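Local coordinates for SPbeta prophage-derived aminoglycoside N(3')-acetyltransferase-like protein YokD (PDB 2NYG) that probably transfers acetyl groups from acetyl-coenzyme A to amines, as in aminoglycoside 3-N-acetyltransferases, and may contribute to antibiotic resistance, at residues F11-Q16 with G43-G48; M98-S103 with P202-G207; Q225-A230 with D257-W262. One frame throughout, in Å; residues are numbered along the deposited sequence.

Contact 1 (F11-Q16 with G43-G48). With COA (coenzyme A), chain G.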
loop_
_atom_site.group_PDB
_atom_site.type_symbol
_atom_site.label_atom_id
_atom_site.label_comp_id
_atom_site.label_asym_id
_atom_site.label_seq_id
_atom_site.Cartn_x
_atom_site.Cartn_y
_atom_site.Cartn_z
ATOM N N PHE A 11 -3.141 1.207 26.214
ATOM C CA PHE A 11 -3.317 -0.220 25.942
ATOM C C PHE A 11 -3.534 -0.337 24.431
ATOM O O PHE A 11 -3.908 0.637 23.782
ATOM C CB PHE A 11 -4.527 -0.771 26.707
ATOM N N PRO A 12 -3.306 -1.528 23.851
ATOM C CA PRO A 12 -3.481 -1.722 22.409
ATOM C C PRO A 12 -4.894 -1.485 21.870
ATOM O O PRO A 12 -5.878 -1.954 22.446
ATOM C CB PRO A 12 -3.043 -3.178 22.192
ATOM C CG PRO A 12 -2.206 -3.489 23.357
ATOM C CD PRO A 12 -2.892 -2.788 24.490
ATOM N N ARG A 13 -4.988 -0.763 20.759
ATOM C CA ARG A 13 -6.281 -0.523 20.126
ATOM C C ARG A 13 -6.475 -1.735 19.212
ATOM O O ARG A 13 -5.616 -2.033 18.391
ATOM C CB ARG A 13 -6.253 0.750 19.271
ATOM C CG ARG A 13 -5.436 1.901 19.839
ATOM C CD ARG A 13 -6.049 2.460 21.086
ATOM N NE ARG A 13 -5.281 3.594 21.571
ATOM C CZ ARG A 13 -5.674 4.397 22.554
ATOM N NH1 ARG A 13 -6.830 4.187 23.168
ATOM N NH2 ARG A 13 -4.919 5.432 22.906
ATOM N N THR A 14 -7.594 -2.435 19.355
ATOM C CA THR A 14 -7.859 -3.603 18.529
ATOM C C THR A 14 -9.095 -3.441 17.661
ATOM O O THR A 14 -9.886 -2.511 17.837
ATOM C CB THR A 14 -8.052 -4.867 19.389
ATOM O OG1 THR A 14 -9.196 -4.696 20.229
ATOM C CG2 THR A 14 -6.824 -5.122 20.258
ATOM N N LYS A 15 -9.245 -4.368 16.722
ATOM C CA LYS A 15 -10.387 -4.380 15.831
ATOM C C LYS A 15 -11.660 -4.215 16.648
ATOM O O LYS A 15 -12.530 -3.432 16.313
ATOM C CB LYS A 15 -10.456 -5.707 15.082
ATOM C CG LYS A 15 -11.595 -5.775 14.085
ATOM C CD LYS A 15 -11.697 -7.145 13.451
ATOM C CE LYS A 15 -12.146 -8.181 14.470
ATOM N NZ LYS A 15 -12.102 -9.562 13.916
ATOM N N GLN A 16 -11.740 -4.956 17.740
ATOM C CA GLN A 16 -12.900 -4.931 18.618
ATOM C C GLN A 16 -13.089 -3.631 19.382
ATOM O O GLN A 16 -14.214 -3.153 19.528
ATOM C CB GLN A 16 -12.801 -6.072 19.625
ATOM C CG GLN A 16 -13.997 -6.203 20.561
ATOM C CD GLN A 16 -13.688 -7.100 21.747
ATOM O OE1 GLN A 16 -12.951 -8.079 21.610
ATOM N NE2 GLN A 16 -14.260 -6.771 22.913
ATOM N N GLY A 43 -3.349 5.660 17.891
ATOM C CA GLY A 43 -2.546 5.057 18.934
ATOM C C GLY A 43 -2.209 3.703 18.341
ATOM O O GLY A 43 -2.831 3.300 17.359
ATOM N N TRP A 44 -1.245 2.994 18.911
ATOM C CA TRP A 44 -0.872 1.701 18.360
ATOM C C TRP A 44 -2.058 0.768 18.216
ATOM O O TRP A 44 -2.782 0.536 19.183
ATOM C CB TRP A 44 0.169 1.001 19.238
ATOM C CG TRP A 44 0.705 -0.235 18.568
ATOM C CD1 TRP A 44 1.461 -0.272 17.444
ATOM C CD2 TRP A 44 0.439 -1.602 18.915
ATOM N NE1 TRP A 44 1.684 -1.566 17.058
ATOM C CE2 TRP A 44 1.066 -2.405 17.941
ATOM C CE3 TRP A 44 -0.274 -2.224 19.947
ATOM C CZ2 TRP A 44 1.005 -3.803 17.963
ATOM C CZ3 TRP A 44 -0.337 -3.618 19.970
ATOM C CH2 TRP A 44 0.300 -4.389 18.981
ATOM N N VAL A 45 -2.274 0.235 17.016
ATOM C CA VAL A 45 -3.366 -0.719 16.853
ATOM C C VAL A 45 -2.800 -2.091 16.438
ATOM O O VAL A 45 -2.004 -2.195 15.515
ATOM C CB VAL A 45 -4.455 -0.229 15.831
ATOM C CG1 VAL A 45 -4.349 1.252 15.602
ATOM C CG2 VAL A 45 -4.352 -0.973 14.550
ATOM N N ASN A 46 -3.186 -3.135 17.157
ATOM C CA ASN A 46 -2.728 -4.492 16.860
ATOM C C ASN A 46 -3.360 -4.915 15.545
ATOM O O ASN A 46 -4.555 -5.165 15.473
ATOM C CB ASN A 46 -3.130 -5.438 18.003
ATOM C CG ASN A 46 -2.665 -6.868 17.793
ATOM O OD1 ASN A 46 -1.622 -7.121 17.205
ATOM N ND2 ASN A 46 -3.436 -7.810 18.308
ATOM N N GLY A 47 -2.530 -4.983 14.512
ATOM C CA GLY A 47 -2.991 -5.323 13.186
ATOM C C GLY A 47 -2.898 -4.092 12.296
ATOM O O GLY A 47 -3.042 -4.171 11.081
ATOM N N GLY A 48 -2.650 -2.944 12.920
ATOM C CA GLY A 48 -2.530 -1.701 12.189
ATOM C C GLY A 48 -3.739 -1.419 11.326
ATOM O O GLY A 48 -4.877 -1.551 11.772
HETATM N N1A COA G . -1.104 2.016 15.094
HETATM C C2A COA G . -0.983 3.407 14.985
HETATM N N3A COA G . -0.098 3.931 14.065
HETATM C C4A COA G . 0.660 3.101 13.266
HETATM C C5A COA G . 0.565 1.698 13.337
HETATM C C6A COA G . -0.328 1.151 14.274
HETATM N N6A COA G . -0.460 -0.163 14.394
HETATM N N7A COA G . 1.429 1.160 12.427
HETATM C C8A COA G . 2.054 2.194 11.790
HETATM N N9A COA G . 1.567 3.405 12.323
HETATM C C1B COA G . 1.925 4.806 11.993
HETATM C C2B COA G . 3.262 5.046 11.234
HETATM O O2B COA G . 4.447 4.848 12.034
HETATM C C3B COA G . 3.106 6.480 10.762
HETATM O O3B COA G . 3.581 7.274 11.892
HETATM P P3B COA G . 4.673 8.486 11.801
HETATM O O7A COA G . 5.100 8.714 10.329
HETATM O O8A COA G . 5.928 8.099 12.547
HETATM O O9A COA G . 4.064 9.721 12.416
HETATM C C4B COA G . 1.583 6.637 10.502
HETATM O O4B COA G . 0.956 5.581 11.263
HETATM C C5B COA G . 1.161 6.494 9.000
HETATM O O5B COA G . -0.287 6.670 8.965
HETATM P P1A COA G . -0.944 7.638 7.893
HETATM O O1A COA G . -2.427 7.694 8.060
HETATM O O2A COA G . -0.565 7.191 6.475
HETATM O O3A COA G . -0.228 8.979 8.196
HETATM P P2A COA G . -0.546 9.980 9.409
HETATM O O4A COA G . 0.692 10.123 10.220
HETATM O O5A COA G . -1.695 9.519 10.301
HETATM O O6A COA G . -0.959 11.287 8.529
HETATM C CBP COA G . -2.818 12.035 6.976
HETATM C CCP COA G . -2.321 11.716 8.418
HETATM C CDP COA G . -1.629 12.406 6.056
HETATM C CEP COA G . -3.571 10.779 6.483
HETATM C CAP COA G . -3.677 13.344 7.032
HETATM O OAP COA G . -3.645 13.819 8.398
HETATM C C9P COA G . -5.157 13.188 6.604
HETATM O O9P COA G . -6.075 13.498 7.562
HETATM N N8P COA G . -5.604 12.757 5.396
HETATM C C7P COA G . -7.035 12.464 5.150
HETATM C C6P COA G . -7.375 11.179 4.381
#
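The indole of Trp-44 leaves its backbone with CG anti to N (chi1 -172°), and this torsion carries the six-membered ring across to Pro-12. The proline arrives at the indole rim: Pro-12 CB lies 3.5 Å from Trp-44 CZ3 near the ring plane, and Pro-12 CG is also at that edge. At the other end of the indole, CD1 and NE1 approach the adenine amino group of coenzyme A. Arg-13 has CG anti to its carbonyl carbon, which sets CG near Trp-44 O, with Gly-43 O farther off; the bend at chi2 then turns the rest of the chain, and Gly-43 CA lies at the edge of the guanidinium.

The backbones meet in a single beta bridge centred on Arg-13 and Val-45. Arg-13 N donates to Trp-44 O over 3.0 Å in a nearly straight bond (167°). In return Asn-46 N reaches Arg-13 O at 2.9 Å with a more bent N-H (140°), and Val-45 CA makes a CA-H...O contact with the same oxygen at 3.0 Å.

The bridge joins the lead-in to helix 15-25 to the coenzyme A-binding loop of the antibiotic N-acetyltransferase fold, between strand 32-37 and helix 48-60. With its neighbours' polar atoms engaged by Arg-13, Val-45 presents its own to the adenine: Val-45 N donates to N1A of coenzyme A at 2.9 Å, and N6A of coenzyme A donates to Val-45 O at 2.8 Å. Val-45 O also accepts from Gly-48 N, closing a type II turn. Thr-14, which touches Asn-46 through CG2, is the N-cap of helix 15-25. The dimer partner closes over this region, where Asn-46 ND2 is hydrogen-bonded to Ile-94 O and Ser-97 OG of the second subunit, and Trp-90 of that subunit packs on Pro-12.

Contact 2 (M98-S103 with P202-G207)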
loop_
_atom_site.group_PDB
_atom_site.type_symbol
_atom_site.label_atom_id
_atom_site.label_comp_id
_atom_site.label_asym_id
_atom_site.label_seq_id
_atom_site.Cartn_x
_atom_site.Cartn_y
_atom_site.Cartn_z
ATOM N N MET A 98 5.654 9.150 -18.491
ATOM C CA MET A 98 4.917 8.910 -17.255
ATOM C C MET A 98 3.958 7.726 -17.386
ATOM O O MET A 98 3.055 7.734 -18.225
ATOM C CB MET A 98 4.147 10.164 -16.854
ATOM C CG MET A 98 3.479 10.070 -15.511
ATOM S SD MET A 98 2.683 11.617 -15.094
ATOM C CE MET A 98 4.077 12.625 -14.698
ATOM N N PRO A 99 4.151 6.680 -16.561
ATOM C CA PRO A 99 3.253 5.525 -16.648
ATOM C C PRO A 99 1.812 5.984 -16.548
ATOM O O PRO A 99 1.471 6.782 -15.677
ATOM C CB PRO A 99 3.658 4.678 -15.449
ATOM C CG PRO A 99 5.128 4.934 -15.355
ATOM C CD PRO A 99 5.216 6.441 -15.569
ATOM N N ALA A 100 0.979 5.493 -17.454
ATOM C CA ALA A 100 -0.421 5.843 -17.443
ATOM C C ALA A 100 -1.093 5.352 -16.158
ATOM O O ALA A 100 -0.621 4.423 -15.498
ATOM C CB ALA A 100 -1.100 5.244 -18.642
ATOM N N TYR A 101 -2.204 5.990 -15.814
ATOM C CA TYR A 101 -2.967 5.641 -14.629
ATOM C C TYR A 101 -3.722 4.333 -14.811
ATOM O O TYR A 101 -4.352 4.114 -15.832
ATOM C CB TYR A 101 -3.981 6.740 -14.319
ATOM C CG TYR A 101 -5.002 6.341 -13.280
ATOM C CD1 TYR A 101 -4.650 6.274 -11.936
ATOM C CD2 TYR A 101 -6.306 5.984 -13.650
ATOM C CE1 TYR A 101 -5.557 5.863 -10.973
ATOM C CE2 TYR A 101 -7.231 5.566 -12.701
ATOM C CZ TYR A 101 -6.849 5.505 -11.352
ATOM O OH TYR A 101 -7.722 5.069 -10.382
ATOM N N ASN A 102 -3.674 3.475 -13.805
ATOM C CA ASN A 102 -4.386 2.211 -13.871
ATOM C C ASN A 102 -5.057 1.982 -12.518
ATOM O O ASN A 102 -4.383 1.949 -11.496
ATOM C CB ASN A 102 -3.398 1.084 -14.194
ATOM C CG ASN A 102 -4.084 -0.221 -14.512
ATOM O OD1 ASN A 102 -4.727 -0.823 -13.656
ATOM N ND2 ASN A 102 -3.959 -0.664 -15.752
ATOM N N SER A 103 -6.377 1.844 -12.505
ATOM C CA SER A 103 -7.110 1.626 -11.259
ATOM C C SER A 103 -6.555 0.471 -10.431
ATOM O O SER A 103 -6.733 0.426 -9.218
ATOM C CB SER A 103 -8.575 1.306 -11.548
ATOM O OG SER A 103 -9.128 2.213 -12.470
ATOM N N PRO A 202 -1.572 11.031 -17.853
ATOM C CA PRO A 202 -1.342 9.805 -18.617
ATOM C C PRO A 202 -2.586 8.926 -18.501
ATOM O O PRO A 202 -3.096 8.699 -17.412
ATOM C CB PRO A 202 -0.142 9.186 -17.910
ATOM C CG PRO A 202 0.585 10.374 -17.394
ATOM C CD PRO A 202 -0.530 11.197 -16.829
ATOM N N ILE A 203 -3.090 8.443 -19.623
ATOM C CA ILE A 203 -4.267 7.592 -19.591
ATOM C C ILE A 203 -4.140 6.535 -20.672
ATOM O O ILE A 203 -3.252 6.605 -21.515
ATOM C CB ILE A 203 -5.529 8.404 -19.852
ATOM C CG1 ILE A 203 -5.588 9.586 -18.899
ATOM C CG2 ILE A 203 -6.746 7.544 -19.642
ATOM C CD1 ILE A 203 -6.692 10.545 -19.243
ATOM N N ILE A 204 -5.018 5.543 -20.646
ATOM C CA ILE A 204 -4.979 4.502 -21.655
ATOM C C ILE A 204 -6.267 4.556 -22.463
ATOM O O ILE A 204 -7.363 4.383 -21.922
ATOM C CB ILE A 204 -4.839 3.112 -21.022
ATOM C CG1 ILE A 204 -3.601 3.068 -20.130
ATOM C CG2 ILE A 204 -4.723 2.064 -22.106
ATOM C CD1 ILE A 204 -3.462 1.773 -19.361
ATOM N N VAL A 205 -6.131 4.821 -23.758
ATOM C CA VAL A 205 -7.286 4.883 -24.642
ATOM C C VAL A 205 -7.075 3.939 -25.815
ATOM O O VAL A 205 -6.043 3.983 -26.484
ATOM C CB VAL A 205 -7.514 6.300 -25.198
ATOM C CG1 VAL A 205 -8.825 6.332 -25.956
ATOM C CG2 VAL A 205 -7.523 7.316 -24.072
ATOM N N GLU A 206 -8.060 3.083 -26.054
ATOM C CA GLU A 206 -7.982 2.124 -27.143
ATOM C C GLU A 206 -6.888 1.106 -26.846
ATOM O O GLU A 206 -6.419 0.397 -27.737
ATOM C CB GLU A 206 -7.702 2.848 -28.464
ATOM N N GLY A 207 -6.489 1.041 -25.579
ATOM C CA GLY A 207 -5.456 0.109 -25.175
ATOM C C GLY A 207 -4.063 0.615 -25.465
ATOM O O GLY A 207 -3.132 -0.177 -25.596
#
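Met-98 crosses the ring of Pro-202 at a slant, joining the loop after helix 93-96 to the small three-stranded antiparallel sheet formed by strands 196-201, 208-217 and 204-205. Pro-202 sits in the link from the first of these strands to 204-205, which in turn forms a beta hairpin with strand 208-217. From its base outward, the methionine keeps meeting one atom of the proline. Met-98 CB is 3.6 Å from Pro-202 CG, Met-98 CG comes to 3.5 Å of the same Pro-202 CG, and Met-98 SD touches it at 3.4 Å while also approaching Pro-202 CD. Both earlier torsions are extended, but the last bends (chi3 -74°), so the terminal methyl CE turns off from the proline ring.

The CB corner of the ring meets Ala-100, with Pro-202 CB 3.4 Å from Ala-100 CA. Pro-202 thus touches Met-98 through CG and the backbone at Ala-100 through CB. Arg-209 of strand 208-217 touches both Pro-202 and Ala-100 and donates through NE to Met-98 O, tying the loop to the sheet a second time.

One hydrogen bond joins the two segments directly. Tyr-101 N donates to Pro-202 O at 3.3 Å, and although the N-H points almost straight at the oxygen (169°), the donor approaches from above the carbonyl plane, 61° out of it, and so misses the lone-pair directions. The tyrosine ring leads away from residues 202-207, and its OH is hydrogen-bonded to Ser-128 O. Farther along segment 202-207, Ile-204 CG1 meets Ala-100 CB at 3.6 Å. Asn-102, whose OD1 accepts from Asn-104 N, brings its ND2 to 4.4 Å from Ile-204 CD1.

Contact 3 (Q225-A230 with D257-W262)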
loop_
_atom_site.group_PDB
_atom_site.type_symbol
_atom_site.label_atom_id
_atom_site.label_comp_id
_atom_site.label_asym_id
_atom_site.label_seq_id
_atom_site.Cartn_x
_atom_site.Cartn_y
_atom_site.Cartn_z
ATOM N N GLN A 225 -11.119 24.194 6.035
ATOM C CA GLN A 225 -11.006 24.200 7.480
ATOM C C GLN A 225 -11.920 25.268 8.069
ATOM O O GLN A 225 -12.498 25.075 9.133
ATOM C CB GLN A 225 -9.566 24.456 7.901
ATOM C CG GLN A 225 -9.350 24.350 9.394
ATOM C CD GLN A 225 -9.811 23.023 9.944
ATOM O OE1 GLN A 225 -9.719 22.000 9.274
ATOM N NE2 GLN A 225 -10.299 23.032 11.172
ATOM N N GLU A 226 -12.061 26.389 7.364
ATOM C CA GLU A 226 -12.927 27.465 7.824
ATOM C C GLU A 226 -14.381 27.073 7.593
ATOM O O GLU A 226 -15.240 27.298 8.435
ATOM C CB GLU A 226 -12.632 28.755 7.071
ATOM C CG GLU A 226 -12.899 29.997 7.896
ATOM C CD GLU A 226 -12.824 31.280 7.082
ATOM O OE1 GLU A 226 -11.846 31.447 6.312
ATOM O OE2 GLU A 226 -13.748 32.117 7.227
ATOM N N VAL A 227 -14.653 26.473 6.445
ATOM C CA VAL A 227 -16.012 26.057 6.128
ATOM C C VAL A 227 -16.558 25.068 7.159
ATOM O O VAL A 227 -17.687 25.199 7.615
ATOM C CB VAL A 227 -16.067 25.407 4.748
ATOM C CG1 VAL A 227 -17.484 24.985 4.429
ATOM C CG2 VAL A 227 -15.506 26.378 3.710
ATOM N N GLY A 228 -15.731 24.091 7.523
ATOM C CA GLY A 228 -16.132 23.084 8.482
ATOM C C GLY A 228 -16.362 23.664 9.858
ATOM O O GLY A 228 -17.257 23.256 10.583
ATOM N N GLN A 229 -15.547 24.639 10.222
ATOM C CA GLN A 229 -15.696 25.230 11.540
ATOM C C GLN A 229 -16.969 26.087 11.632
ATOM O O GLN A 229 -17.538 26.266 12.706
ATOM C CB GLN A 229 -14.434 26.026 11.893
ATOM C CG GLN A 229 -13.339 25.143 12.521
ATOM C CD GLN A 229 -11.986 25.842 12.723
ATOM O OE1 GLN A 229 -11.923 26.991 13.158
ATOM N NE2 GLN A 229 -10.896 25.126 12.431
ATOM N N ALA A 230 -17.417 26.589 10.486
ATOM C CA ALA A 230 -18.614 27.405 10.431
ATOM C C ALA A 230 -19.828 26.461 10.447
ATOM O O ALA A 230 -20.882 26.770 11.008
ATOM C CB ALA A 230 -18.626 28.278 9.133
ATOM N N ASP A 257 -24.225 21.220 1.171
ATOM C CA ASP A 257 -25.145 22.338 1.079
ATOM C C ASP A 257 -24.648 23.564 1.809
ATOM O O ASP A 257 -24.708 24.658 1.263
ATOM C CB ASP A 257 -26.534 21.942 1.584
ATOM C CG ASP A 257 -27.232 20.971 0.650
ATOM O OD1 ASP A 257 -26.829 20.910 -0.536
ATOM O OD2 ASP A 257 -28.182 20.285 1.094
ATOM N N PHE A 258 -24.150 23.382 3.030
ATOM C CA PHE A 258 -23.639 24.493 3.823
ATOM C C PHE A 258 -22.418 25.112 3.165
ATOM O O PHE A 258 -22.252 26.324 3.172
ATOM C CB PHE A 258 -23.267 24.029 5.224
ATOM C CG PHE A 258 -22.835 25.140 6.129
ATOM C CD1 PHE A 258 -23.772 25.867 6.856
ATOM C CD2 PHE A 258 -21.486 25.474 6.244
ATOM C CE1 PHE A 258 -23.373 26.917 7.687
ATOM C CE2 PHE A 258 -21.071 26.519 7.068
ATOM C CZ PHE A 258 -22.015 27.246 7.793
ATOM N N ALA A 259 -21.562 24.264 2.605
ATOM C CA ALA A 259 -20.354 24.711 1.929
ATOM C C ALA A 259 -20.716 25.643 0.773
ATOM O O ALA A 259 -20.077 26.675 0.550
ATOM C CB ALA A 259 -19.592 23.511 1.413
ATOM N N GLU A 260 -21.745 25.263 0.032
ATOM C CA GLU A 260 -22.200 26.058 -1.085
ATOM C C GLU A 260 -22.561 27.453 -0.585
ATOM O O GLU A 260 -22.025 28.443 -1.064
ATOM C CB GLU A 260 -23.411 25.377 -1.745
ATOM C CG GLU A 260 -24.181 26.242 -2.724
ATOM C CD GLU A 260 -25.171 25.438 -3.533
ATOM O OE1 GLU A 260 -25.770 24.502 -2.970
ATOM O OE2 GLU A 260 -25.359 25.739 -4.729
ATOM N N LYS A 261 -23.452 27.525 0.394
ATOM C CA LYS A 261 -23.884 28.802 0.935
ATOM C C LYS A 261 -22.757 29.661 1.498
ATOM O O LYS A 261 -22.662 30.850 1.181
ATOM C CB LYS A 261 -24.975 28.573 1.975
ATOM C CG LYS A 261 -26.220 28.017 1.329
ATOM C CD LYS A 261 -27.337 27.758 2.299
ATOM C CE LYS A 261 -28.582 27.365 1.534
ATOM N NZ LYS A 261 -29.773 27.264 2.409
ATOM N N TRP A 262 -21.901 29.070 2.320
ATOM C CA TRP A 262 -20.769 29.799 2.874
ATOM C C TRP A 262 -19.991 30.409 1.699
ATOM O O TRP A 262 -19.640 31.581 1.726
ATOM C CB TRP A 262 -19.869 28.854 3.668
ATOM C CG TRP A 262 -18.779 29.538 4.424
ATOM C CD1 TRP A 262 -18.779 29.854 5.748
ATOM C CD2 TRP A 262 -17.512 29.966 3.908
ATOM N NE1 TRP A 262 -17.585 30.446 6.097
ATOM C CE2 TRP A 262 -16.790 30.530 4.987
ATOM C CE3 TRP A 262 -16.915 29.927 2.642
ATOM C CZ2 TRP A 262 -15.501 31.050 4.836
ATOM C CZ3 TRP A 262 -15.638 30.439 2.489
ATOM C CH2 TRP A 262 -14.942 30.994 3.582
HETATM O O HOH W 1 -16.448 31.279 8.364
#
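Val-227 and Ala-259 mark the closest approach of the backbones of two helical segments whose axes pass 9.9 Å apart at 112°, nearer perpendicular than antiparallel. Val-227 works with both branches. Its CG1 reaches Ala-259 CA at 3.8 Å, while CG2 sits over one face of Trp-262 in a CH-pi contact, 4.2 Å from the centroid of the six-membered ring and 18° off its normal.

The helices involved, 224-234 and 252-268, are joined through the hairpin of strands 238-242 and 245-251 at one margin of the mixed sheet of this acetyltransferase fold. Phe-184 of helix 183-187 packs against both Val-227 and Ala-259.

Phe-258 and Trp-262, one turn apart, each hold CG anti to the backbone N, and their rings reach Ala-230 together. Ala-230 CB lies in the plane of the phenyl ring at its edge, 3.7 Å from Phe-258 CE2, and stands equally far from Trp-262 CD1. Phe-231 adds an edge-to-face contact to the phenyl ring.

At the outer side Glu-226 extends toward the rim of the indole, its carboxylate plane turned 88° against the ring. Glu-226 OE2 lies in the indole plane, 3.2 Å from Trp-262 CZ2. A water in that same plane completes the link, accepting from Trp-262 NE1 at 2.7 Å and donating to Glu-226 OE2 at 3.0 Å.

In the fold
The three contacts lie well apart, with no atoms of one nearer than about 20 Å to those of another. Contact 1 is buried and pairs backbone with backbone next to a bound ligand. Contacts 2 and 3 are only partly buried, lie away from the coenzyme A site, and sit on opposite sides of the chain's centre. In contact 2 a proline ring and one backbone bond attach a loop to the small sheet; contact 3 joins two helices by apolar and aromatic side chains, with a water at its margin. Contacts 1 and 2 both touch the second subunit: Asn-46 of one chain packs on Met-98 of the other. Contact 3 stays within its own chain.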